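Local coordinates for superoxide dismutase (Leishmania major, PDB 4F2N), which probably catalyses the dismutation of superoxide to dioxygen and hydrogen peroxide at a single bound iron ion, at residues W158-P163 and G177-S182. Sequence-based numbering, arbitrary orientation.
Sequences WLCVDP and GCPLTS
Gly177 meets Trp158 through its carbonyl, whose O lies 3.8 Å from Trp158 CZ2, at the edge of the indole and near its plane. The same oxygen accepts a hydrogen bond from the hydroxyl group of Thr173, which is also the partner of the indole NE1, so one threonine of strand 168-174 ties both sides of the contact together. The CA-CB bond of Cys178 points away from the strand, and its side chain touches Phe106 and Asn107 of helix 96-113; its SG still stands 5.3 Å from the centroid of the six-membered ring of Trp158, an oblique sulfur-aromatic contact. Pro179 carries most of the packing. Its CG sits 3.4 Å from the centroid of the five-membered ring and only 9° off the normal, a CH-pi contact over the face, while CD presses on the ring fusion, 3.2 Å from Trp158 CE2. The indole is presented to the proline because Trp158 CG is anti to the carbonyl carbon (chi1 -59°) and chi2 of 90° stands the ring perpendicular to the CA-CB-CG plane, its face turned to the proline. Two residues on, Cys160 faces the same way from the strand, and its SG touches Pro179 CB at 3.7 Å. Strand 155-161 is the central one of the three-stranded antiparallel sheet in the C-terminal alpha/beta domain of iron and manganese superoxide dismutases, and the connection from strand 168-174 to strand 185-191 folds back over one face of it. The side chain of Trp158 is about 10 Å from the bound iron. From Pro179 to Ser182 the chain winds into a 3-10 turn: Leu180 packs on Ile86 and Leu87 of helix 82-89 and on Phe106, Thr181 N bonds to Cys178 O, and both Ser182 N and Ser182 OG bond to Pro179 O from the same face of its carbonyl plane, the hydroxyl at 3.0 Å.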
ATOM      1  N   TRP B 158      13.894  -0.495  -6.940  1.00 16.75           N
ATOM      2  CA  TRP B 158      14.636   0.196  -7.994  1.00 16.51           C
ATOM      3  C   TRP B 158      15.999  -0.366  -8.166  1.00 16.17           C
ATOM      4  O   TRP B 158      16.646  -0.766  -7.188  1.00 16.35           O
ATOM      5  CB  TRP B 158      14.855   1.647  -7.549  1.00 16.46           C
ATOM      6  CG  TRP B 158      13.589   2.414  -7.268  1.00 16.69           C
ATOM      7  CD1 TRP B 158      12.904   2.526  -6.049  1.00 16.52           C
ATOM      8  CD2 TRP B 158      12.830   3.246  -8.211  1.00 16.85           C
ATOM      9  NE1 TRP B 158      11.806   3.326  -6.187  1.00 16.44           N
ATOM     10  CE2 TRP B 158      11.687   3.785  -7.450  1.00 16.57           C
ATOM     11  CE3 TRP B 158      12.973   3.582  -9.567  1.00 16.81           C
ATOM     12  CZ2 TRP B 158      10.738   4.636  -8.028  1.00 16.99           C
ATOM     13  CZ3 TRP B 158      12.001   4.428 -10.157  1.00 17.15           C
ATOM     14  CH2 TRP B 158      10.913   4.960  -9.384  1.00 17.15           C
ATOM     15  N   LEU B 159      16.478  -0.349  -9.400  1.00 18.90           N
ATOM     16  CA  LEU B 159      17.924  -0.447  -9.680  1.00 17.68           C
ATOM     17  C   LEU B 159      18.367   0.940 -10.138  1.00 17.81           C
ATOM     18  O   LEU B 159      17.810   1.495 -11.093  1.00 19.18           O
ATOM     19  CB  LEU B 159      18.207  -1.497 -10.776  1.00 18.42           C
ATOM     20  CG  LEU B 159      19.673  -1.705 -11.216  1.00 18.07           C
ATOM     21  CD1 LEU B 159      20.528  -2.238 -10.074  1.00 17.43           C
ATOM     22  CD2 LEU B 159      19.693  -2.694 -12.382  1.00 20.03           C
ATOM     23  N   CYS B 160      19.334   1.507  -9.435  1.00 17.53           N
ATOM     24  CA  CYS B 160      19.829   2.848  -9.722  1.00 18.82           C
ATOM     25  C   CYS B 160      21.327   2.888  -9.936  1.00 18.76           C
ATOM     26  O   CYS B 160      22.084   2.026  -9.442  1.00 18.97           O
ATOM     27  CB  CYS B 160      19.492   3.844  -8.596  1.00 19.32           C
ATOM     28  SG  CYS B 160      17.738   4.049  -8.233  1.00 22.63           S
ATOM     29  N   VAL B 161      21.746   3.926 -10.650  1.00 19.38           N
ATOM     30  CA  VAL B 161      23.144   4.287 -10.764  1.00 19.29           C
ATOM     31  C   VAL B 161      23.361   5.448  -9.774  1.00 19.71           C
ATOM     32  O   VAL B 161      22.572   6.434  -9.711  1.00 21.26           O
ATOM     33  CB  VAL B 161      23.471   4.780 -12.199  1.00 20.29           C
ATOM     34  CG1 VAL B 161      24.773   5.569 -12.230  1.00 20.69           C
ATOM     35  CG2 VAL B 161      23.462   3.628 -13.208  1.00 20.94           C
ATOM     36  N   ASP B 162      24.417   5.345  -8.985  1.00 19.71           N
ATOM     37  CA  ASP B 162      24.871   6.493  -8.195  1.00 21.57           C
ATOM     38  C   ASP B 162      25.866   7.259  -9.089  1.00 22.83           C
ATOM     39  O   ASP B 162      26.922   6.714  -9.423  1.00 22.33           O
ATOM     40  CB  ASP B 162      25.548   6.006  -6.889  1.00 22.38           C
ATOM     41  CG  ASP B 162      26.088   7.151  -6.028  1.00 25.69           C
ATOM     42  OD1 ASP B 162      26.596   8.157  -6.574  1.00 27.06           O
ATOM     43  OD2 ASP B 162      26.065   7.016  -4.787  1.00 27.12           O
ATOM     44  N   PRO B 163      25.531   8.515  -9.485  1.00 24.79           N
ATOM     45  CA  PRO B 163      26.367   9.148 -10.507  1.00 26.60           C
ATOM     46  C   PRO B 163      27.756   9.534  -9.991  1.00 30.04           C
ATOM     47  O   PRO B 163      28.699   9.683 -10.794  1.00 31.05           O
ATOM     48  CB  PRO B 163      25.573  10.400 -10.891  1.00 27.83           C
ATOM     49  CG  PRO B 163      24.788  10.753  -9.656  1.00 28.45           C
ATOM     50  CD  PRO B 163      24.415   9.396  -9.066  1.00 26.12           C
ATOM     51  N   GLY B 177       7.536   7.364  -3.021  1.00 18.88           N
ATOM     52  CA  GLY B 177       8.968   7.645  -2.970  1.00 19.78           C
ATOM     53  C   GLY B 177       9.732   7.287  -4.208  1.00 20.64           C
ATOM     54  O   GLY B 177       9.472   6.279  -4.858  1.00 19.47           O
ATOM     55  N   CYS B 178      10.722   8.116  -4.504  1.00 22.28           N
ATOM     56  CA  CYS B 178      11.406   8.071  -5.776  1.00 24.11           C
ATOM     57  C   CYS B 178      12.901   8.364  -5.505  1.00 23.58           C
ATOM     58  O   CYS B 178      13.214   9.389  -4.885  1.00 21.52           O
ATOM     59  CB  CYS B 178      10.766   9.220  -6.549  1.00 27.84           C
ATOM     60  SG  CYS B 178      11.289   9.382  -8.217  1.00 39.37           S
ATOM     61  N   PRO B 179      13.823   7.478  -5.922  1.00 23.67           N
ATOM     62  CA  PRO B 179      15.244   7.673  -5.558  1.00 24.36           C
ATOM     63  C   PRO B 179      15.895   8.939  -6.132  1.00 24.04           C
ATOM     64  O   PRO B 179      16.950   9.354  -5.699  1.00 24.03           O
ATOM     65  CB  PRO B 179      15.928   6.456  -6.161  1.00 25.07           C
ATOM     66  CG  PRO B 179      14.826   5.432  -6.285  1.00 24.80           C
ATOM     67  CD  PRO B 179      13.641   6.248  -6.720  1.00 24.12           C
ATOM     68  N   LEU B 180      15.260   9.561  -7.104  1.00 25.01           N
ATOM     69  CA  LEU B 180      15.875  10.735  -7.675  1.00 25.33           C
ATOM     70  C   LEU B 180      15.816  11.904  -6.685  1.00 25.80           C
ATOM     71  O   LEU B 180      16.559  12.857  -6.848  1.00 25.84           O
ATOM     72  CB  LEU B 180      15.265  11.049  -9.052  1.00 27.93           C
ATOM     73  CG  LEU B 180      13.777  11.349  -9.045  1.00 28.36           C
ATOM     74  CD1 LEU B 180      13.653  12.809  -8.683  1.00 30.00           C
ATOM     75  CD2 LEU B 180      13.170  11.100 -10.420  1.00 28.64           C
ATOM     76  N   THR B 181      14.982  11.814  -5.637  1.00 25.09           N
ATOM     77  CA  THR B 181      14.972  12.866  -4.605  1.00 25.96           C
ATOM     78  C   THR B 181      16.251  12.852  -3.743  1.00 27.27           C
ATOM     79  O   THR B 181      16.559  13.833  -3.076  1.00 30.48           O
ATOM     80  CB  THR B 181      13.708  12.824  -3.703  1.00 25.78           C
ATOM     81  OG1 THR B 181      13.644  11.566  -3.011  1.00 24.89           O
ATOM     82  CG2 THR B 181      12.436  12.992  -4.571  1.00 25.35           C
ATOM     83  N   SER B 182      16.994  11.755  -3.759  1.00 26.94           N
ATOM     84  CA  SER B 182      18.313  11.718  -3.135  1.00 28.43           C
ATOM     85  C   SER B 182      19.478  11.816  -4.154  1.00 28.51           C
ATOM     86  O   SER B 182      20.641  11.735  -3.773  1.00 30.95           O
ATOM     87  CB  SER B 182      18.450  10.474  -2.253  1.00 29.23           C
ATOM     88  OG  SER B 182      18.445   9.323  -3.072  1.00 32.46           O
TER